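Metallophosphoesterase TT1561-like domain-containing protein (Aquifex aeolicus, PDB 2YVT) is of unknown function but belongs to the calcineurin-like metallophosphoesterases, so it may hydrolyse phosphoesters with the help of bound metal ions. Local coordinates at residues Lys7-Lys12 and Pro22-Val27; Glu69-Ile74 and Leu103-Arg108. All coordinates share one frame; numbering follows the deposited sequence.

Contact 1: Lys7-Lys12 and Pro22-Val27; sequences KVLAIK and PKLKGV
No ring, amide or guanidinium group takes part where L9 and I11 of strand 7-12 meet L24 and V27 of helix 21-31; these four side chains are branched and aliphatic, and the flat groups lie around them. Y244, on the neighbouring strand 243-248, touches both I11 and V27, while F239 adds to the packing on I11 and F259 to that on V27.

L24 is the central piece on the helix side. L24 CD1 lies 3.7 Å from L9 CD2 and 4.0 Å from L9 CD1, the two side chains passing each other at a slant. The same methyl also meets I11, with L24 CD1 4.1 Å from I11 CG2, and the other branch makes a looser approach of 4.2 Å between L24 CD2 and I11 CD1; here the two chains come together tip to tip. One turn further on, V27 CG1 packs 3.6 Å from L9 CD1, so L9 CD1 touches both helix residues while L9 CD2 faces L24 alone of the two. The leucine is extended off the strand, with CG trans to the backbone N (chi1 -169°), which carries its forked end out to the helix.

All four residues are buried, and the interface, with 165 Å² of surface buried, both sides summed, is held purely by van der Waals contact. The helix segment runs nearly antiparallel to the strand segment, their axes inclined at 164° and 11.0 Å apart, a spacing usual for a helix packed on a sheet. On the far side of the strand, V8 packs on I35 and V37 of strand 35-39. Strand 7-12, helix 21-31 and parallel strand 35-39 form a beta-alpha-beta crossover, the opening unit of the layered alpha/beta fold of calcineurin-like phosphoesterases.

Contact 2: Glu69-Ile74 and Leu103-Arg108; sequences ENEHYI and LKIFLR
I105 of helix 103-112 reaches across to E71 and I74 of helix 65-86 and carries the whole contact on its side. The buried part lies between the two isoleucines: I74 CG2 and I105 CG2 stand 3.8 Å apart, and the side chains cross at about a right angle. In both residues this methyl branch is trans to the backbone N, with CG1 set beside the N instead (chi1 -68° in I74, -67° in I105), and in both it is the shorter branch that does the touching. The backbones approach to 8.0 Å between I74 CA and I105 CA.

The longer branch of I105 serves the more open side. I105 CD1 packs 3.7 Å from E71 CG, again with the side chains crossing roughly perpendicularly, and I105 CD1 also sits over one face of the E71 carboxylate, 4.0 Å from E71 CD. E71 is extended beyond CG, and both its methylene and the face of its carboxylate lie along the I105 methyl. This is van der Waals contact of a methyl with an acid side chain, without charge pairing across the contact. The contrast is one of burial, not of closeness: I74 is enclosed, whereas I105 and E71 remain partly exposed, and the surface buried, both sides summed, is a modest 130 Å².

Helix 65-86 is kinked here, the backbone N of H72 and Y73 lacking bonds to the preceding turn. Y73 turns to another side, its OH hydrogen-bonded to E16 and to the backbone N of N45. I74 also packs on N45 and on L48 of helix 46-57, while I105 touches I75 and F106 touches L78 further along helix 65-86, so helix 103-112, which follows strand 91-95 in the chain, lies against the long helix that precedes that strand.

Overall arrangement
From the N terminus, strand 7-12 leads through a short connection into helix 21-31, and contact 1 closes this first excursion before the chain enters strand 35-39. Helices 46-57 and 65-86 come next; strand 91-95 then returns to the same sheet, and helix 103-112 folds back to close contact 2 over a longer loop of 28 residues. The two closures are in series, neither nested nor crossed. The centres of contact 1 and contact 2 lie about 26 Å apart. Between contact 1 and contact 2 the nearest atoms are about 12 Å apart, without touching. Contact 1 fastens a helix to the six-stranded sheet; contact 2 joins two helices that flank strand 91-95 in sequence.

Contact 1: Lys7-Lys12 and Pro22-Val27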
loop_
_atom_site.group_PDB
_atom_site.type_symbol
_atom_site.label_atom_id
_atom_site.label_comp_id
_atom_site.label_asym_id
_atom_site.label_seq_id
_atom_site.Cartn_x
_atom_site.Cartn_y
_atom_site.Cartn_z
ATOM N N LYS A 7 -7.188 -13.899 9.675
ATOM C CA LYS A 7 -6.028 -13.195 10.202
ATOM C C LYS A 7 -5.253 -12.507 9.087
ATOM O O LYS A 7 -5.004 -13.096 8.037
ATOM C CB LYS A 7 -5.124 -14.154 10.977
ATOM C CG LYS A 7 -5.761 -14.727 12.250
ATOM C CD LYS A 7 -4.801 -15.668 12.982
ATOM C CE LYS A 7 -5.495 -16.456 14.103
ATOM N NZ LYS A 7 -5.837 -15.629 15.302
ATOM N N VAL A 8 -4.868 -11.258 9.336
ATOM C CA VAL A 8 -4.158 -10.450 8.343
ATOM C C VAL A 8 -2.849 -9.956 8.941
ATOM O O VAL A 8 -2.845 -9.380 10.031
ATOM C CB VAL A 8 -4.999 -9.205 7.910
ATOM C CG1 VAL A 8 -4.266 -8.399 6.840
ATOM C CG2 VAL A 8 -6.385 -9.621 7.416
ATOM N N LEU A 9 -1.741 -10.210 8.248
ATOM C CA LEU A 9 -0.452 -9.609 8.611
ATOM C C LEU A 9 -0.197 -8.502 7.600
ATOM O O LEU A 9 -0.180 -8.764 6.400
ATOM C CB LEU A 9 0.680 -10.647 8.557
ATOM C CG LEU A 9 2.071 -10.300 9.139
ATOM C CD1 LEU A 9 2.942 -11.558 9.115
ATOM C CD2 LEU A 9 2.800 -9.168 8.433
ATOM N N ALA A 10 0.006 -7.275 8.079
ATOM C CA ALA A 10 0.244 -6.136 7.179
ATOM C C ALA A 10 1.559 -5.440 7.477
ATOM O O ALA A 10 1.915 -5.241 8.639
ATOM C CB ALA A 10 -0.913 -5.135 7.262
ATOM N N ILE A 11 2.268 -5.074 6.412
ATOM C CA ILE A 11 3.445 -4.209 6.506
ATOM C C ILE A 11 3.302 -3.036 5.534
ATOM O O ILE A 11 2.470 -3.065 4.618
ATOM C CB ILE A 11 4.771 -4.974 6.215
ATOM C CG1 ILE A 11 4.837 -5.444 4.750
ATOM C CG2 ILE A 11 4.948 -6.124 7.205
ATOM C CD1 ILE A 11 6.209 -6.002 4.349
ATOM N N LYS A 12 4.116 -2.004 5.737
ATOM C CA LYS A 12 4.168 -0.870 4.814
ATOM C C LYS A 12 5.598 -0.370 4.688
ATOM O O LYS A 12 6.418 -0.587 5.588
ATOM C CB LYS A 12 3.200 0.256 5.223
ATOM C CG LYS A 12 3.507 0.996 6.544
ATOM C CD LYS A 12 4.283 2.279 6.321
ATOM C CE LYS A 12 4.559 3.004 7.638
ATOM N NZ LYS A 12 3.503 4.024 7.948
ATOM N N PRO A 22 13.586 -12.684 6.090
ATOM C CA PRO A 22 13.665 -13.837 7.009
ATOM C C PRO A 22 12.898 -13.660 8.326
ATOM O O PRO A 22 12.285 -14.623 8.819
ATOM C CB PRO A 22 15.170 -13.985 7.257
ATOM C CG PRO A 22 15.791 -13.444 6.005
ATOM C CD PRO A 22 14.927 -12.257 5.642
ATOM N N LYS A 23 12.899 -12.449 8.878
ATOM C CA LYS A 23 12.135 -12.209 10.102
ATOM C C LYS A 23 10.634 -12.215 9.819
ATOM O O LYS A 23 9.849 -12.734 10.616
ATOM C CB LYS A 23 12.585 -10.926 10.802
ATOM C CG LYS A 23 13.893 -11.136 11.568
ATOM C CD LYS A 23 14.394 -9.868 12.217
ATOM C CE LYS A 23 15.785 -10.091 12.833
ATOM N NZ LYS A 23 15.749 -10.931 14.069
ATOM N N LEU A 24 10.239 -11.673 8.667
ATOM C CA LEU A 24 8.828 -11.715 8.282
ATOM C C LEU A 24 8.352 -13.165 8.099
ATOM O O LEU A 24 7.265 -13.542 8.550
ATOM C CB LEU A 24 8.582 -10.870 7.027
ATOM C CG LEU A 24 7.117 -10.706 6.611
ATOM C CD1 LEU A 24 6.285 -9.974 7.667
ATOM C CD2 LEU A 24 7.005 -10.024 5.259
ATOM N N LYS A 25 9.190 -13.978 7.467
ATOM C CA LYS A 25 8.943 -15.412 7.321
ATOM C C LYS A 25 8.709 -16.083 8.680
ATOM O O LYS A 25 7.801 -16.907 8.823
ATOM C CB LYS A 25 10.117 -16.072 6.592
ATOM C CG LYS A 25 9.891 -17.539 6.245
ATOM C CD LYS A 25 10.978 -18.063 5.324
ATOM C CE LYS A 25 10.545 -19.376 4.663
ATOM N NZ LYS A 25 9.458 -19.173 3.638
ATOM N N GLY A 26 9.520 -15.712 9.672
ATOM C CA GLY A 26 9.383 -16.246 11.028
ATOM C C GLY A 26 8.035 -15.925 11.649
ATOM O O GLY A 26 7.399 -16.793 12.259
ATOM N N VAL A 27 7.592 -14.677 11.477
ATOM C CA VAL A 27 6.298 -14.241 12.004
ATOM C C VAL A 27 5.174 -15.015 11.320
ATOM O O VAL A 27 4.228 -15.451 11.967
ATOM C CB VAL A 27 6.093 -12.707 11.846
ATOM C CG1 VAL A 27 4.673 -12.290 12.237
ATOM C CG2 VAL A 27 7.119 -11.957 12.674
#

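Contact 2: Glu69-Ile74 and Leu103-Arg108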
loop_
_atom_site.group_PDB
_atom_site.type_symbol
_atom_site.label_atom_id
_atom_site.label_comp_id
_atom_site.label_asym_id
_atom_site.label_seq_id
_atom_site.Cartn_x
_atom_site.Cartn_y
_atom_site.Cartn_z
ATOM N N GLU A 69 17.049 5.509 -17.807
ATOM C CA GLU A 69 18.327 5.059 -17.252
ATOM C C GLU A 69 18.186 4.281 -15.941
ATOM O O GLU A 69 19.122 3.602 -15.506
ATOM C CB GLU A 69 19.323 6.220 -17.122
ATOM C CG GLU A 69 19.011 7.256 -16.053
ATOM C CD GLU A 69 19.727 8.581 -16.298
ATOM O OE1 GLU A 69 19.506 9.529 -15.520
ATOM O OE2 GLU A 69 20.510 8.673 -17.267
ATOM N N ASN A 70 17.004 4.360 -15.334
ATOM C CA ASN A 70 16.727 3.628 -14.098
ATOM C C ASN A 70 15.830 2.402 -14.287
ATOM O O ASN A 70 15.589 1.659 -13.338
ATOM C CB ASN A 70 16.149 4.581 -13.040
ATOM C CG ASN A 70 17.206 5.482 -12.432
ATOM O OD1 ASN A 70 17.298 6.668 -12.758
ATOM N ND2 ASN A 70 18.030 4.917 -11.561
ATOM N N GLU A 71 15.355 2.179 -15.512
ATOM C CA GLU A 71 14.429 1.078 -15.787
ATOM C C GLU A 71 14.988 -0.294 -15.435
ATOM O O GLU A 71 14.268 -1.120 -14.880
ATOM C CB GLU A 71 13.949 1.097 -17.243
ATOM C CG GLU A 71 12.881 2.132 -17.508
ATOM C CD GLU A 71 12.430 2.158 -18.953
ATOM O OE1 GLU A 71 12.739 1.201 -19.702
ATOM O OE2 GLU A 71 11.757 3.136 -19.338
ATOM N N HIS A 72 16.262 -0.546 -15.751
ATOM C CA HIS A 72 16.848 -1.844 -15.444
ATOM C C HIS A 72 16.797 -2.144 -13.939
ATOM O O HIS A 72 16.377 -3.242 -13.538
ATOM C CB HIS A 72 18.279 -1.960 -15.981
ATOM C CG HIS A 72 18.869 -3.324 -15.795
ATOM N ND1 HIS A 72 19.625 -3.661 -14.694
ATOM C CD2 HIS A 72 18.783 -4.445 -16.549
ATOM C CE1 HIS A 72 19.996 -4.926 -14.786
ATOM N NE2 HIS A 72 19.495 -5.426 -15.901
ATOM N N TYR A 73 17.198 -1.162 -13.126
ATOM C CA TYR A 73 17.135 -1.262 -11.654
ATOM C C TYR A 73 15.701 -1.485 -11.162
ATOM O O TYR A 73 15.452 -2.359 -10.324
ATOM C CB TYR A 73 17.757 -0.020 -10.982
ATOM C CG TYR A 73 17.033 0.465 -9.727
ATOM C CD1 TYR A 73 17.157 -0.215 -8.513
ATOM C CD2 TYR A 73 16.228 1.612 -9.760
ATOM C CE1 TYR A 73 16.491 0.223 -7.364
ATOM C CE2 TYR A 73 15.549 2.066 -8.611
ATOM C CZ TYR A 73 15.690 1.364 -7.424
ATOM O OH TYR A 73 15.040 1.802 -6.288
ATOM N N ILE A 74 14.762 -0.705 -11.692
ATOM C CA ILE A 74 13.359 -0.791 -11.251
ATOM C C ILE A 74 12.799 -2.182 -11.540
ATOM O O ILE A 74 12.203 -2.825 -10.670
ATOM C CB ILE A 74 12.485 0.304 -11.925
ATOM C CG1 ILE A 74 12.881 1.695 -11.429
ATOM C CG2 ILE A 74 10.984 0.041 -11.703
ATOM C CD1 ILE A 74 12.341 2.817 -12.296
ATOM N N LEU A 103 3.993 3.345 -13.211
ATOM C CA LEU A 103 2.922 2.379 -12.997
ATOM C C LEU A 103 2.927 1.275 -14.052
ATOM O O LEU A 103 2.735 0.103 -13.721
ATOM C CB LEU A 103 1.552 3.053 -12.947
ATOM C CG LEU A 103 0.366 2.130 -12.647
ATOM C CD1 LEU A 103 0.505 1.429 -11.277
ATOM C CD2 LEU A 103 -0.923 2.925 -12.711
ATOM N N LYS A 104 3.159 1.644 -15.309
ATOM C CA LYS A 104 3.148 0.650 -16.394
ATOM C C LYS A 104 4.199 -0.441 -16.171
ATOM O O LYS A 104 3.956 -1.609 -16.469
ATOM C CB LYS A 104 3.300 1.322 -17.766
ATOM C CG LYS A 104 2.082 2.212 -18.133
ATOM C CD LYS A 104 2.154 2.776 -19.552
ATOM C CE LYS A 104 0.922 3.615 -19.904
ATOM N NZ LYS A 104 0.764 4.854 -19.082
ATOM N N ILE A 105 5.357 -0.059 -15.628
ATOM C CA ILE A 105 6.423 -1.013 -15.324
ATOM C C ILE A 105 6.066 -1.857 -14.089
ATOM O O ILE A 105 6.284 -3.072 -14.062
ATOM C CB ILE A 105 7.781 -0.291 -15.162
ATOM C CG1 ILE A 105 8.188 0.291 -16.522
ATOM C CG2 ILE A 105 8.853 -1.239 -14.598
ATOM C CD1 ILE A 105 9.491 1.068 -16.521
ATOM N N PHE A 106 5.498 -1.214 -13.074
ATOM C CA PHE A 106 5.057 -1.926 -11.893
ATOM C C PHE A 106 4.017 -2.998 -12.253
ATOM O O PHE A 106 4.104 -4.137 -11.796
ATOM C CB PHE A 106 4.471 -0.951 -10.868
ATOM C CG PHE A 106 4.005 -1.620 -9.625
ATOM C CD1 PHE A 106 4.910 -2.007 -8.649
ATOM C CD2 PHE A 106 2.656 -1.902 -9.448
ATOM C CE1 PHE A 106 4.469 -2.659 -7.490
ATOM C CE2 PHE A 106 2.216 -2.550 -8.312
ATOM C CZ PHE A 106 3.118 -2.932 -7.337
ATOM N N LEU A 107 3.043 -2.631 -13.078
ATOM C CA LEU A 107 1.995 -3.581 -13.452
ATOM C C LEU A 107 2.507 -4.686 -14.376
ATOM O O LEU A 107 2.034 -5.817 -14.305
ATOM C CB LEU A 107 0.791 -2.864 -14.061
ATOM C CG LEU A 107 0.054 -1.956 -13.070
ATOM C CD1 LEU A 107 -1.117 -1.258 -13.754
ATOM C CD2 LEU A 107 -0.402 -2.694 -11.817
ATOM N N ARG A 108 3.495 -4.370 -15.210
ATOM C CA ARG A 108 4.131 -5.412 -16.006
ATOM C C ARG A 108 4.820 -6.441 -15.108
ATOM O O ARG A 108 4.715 -7.643 -15.346
ATOM C CB ARG A 108 5.102 -4.813 -17.027
ATOM C CG ARG A 108 5.887 -5.858 -17.802
ATOM C CD ARG A 108 5.024 -6.680 -18.744
ATOM N NE ARG A 108 5.775 -7.835 -19.241
ATOM C CZ ARG A 108 5.332 -8.680 -20.163
ATOM N NH1 ARG A 108 4.150 -8.496 -20.733
ATOM N NH2 ARG A 108 6.084 -9.716 -20.535
#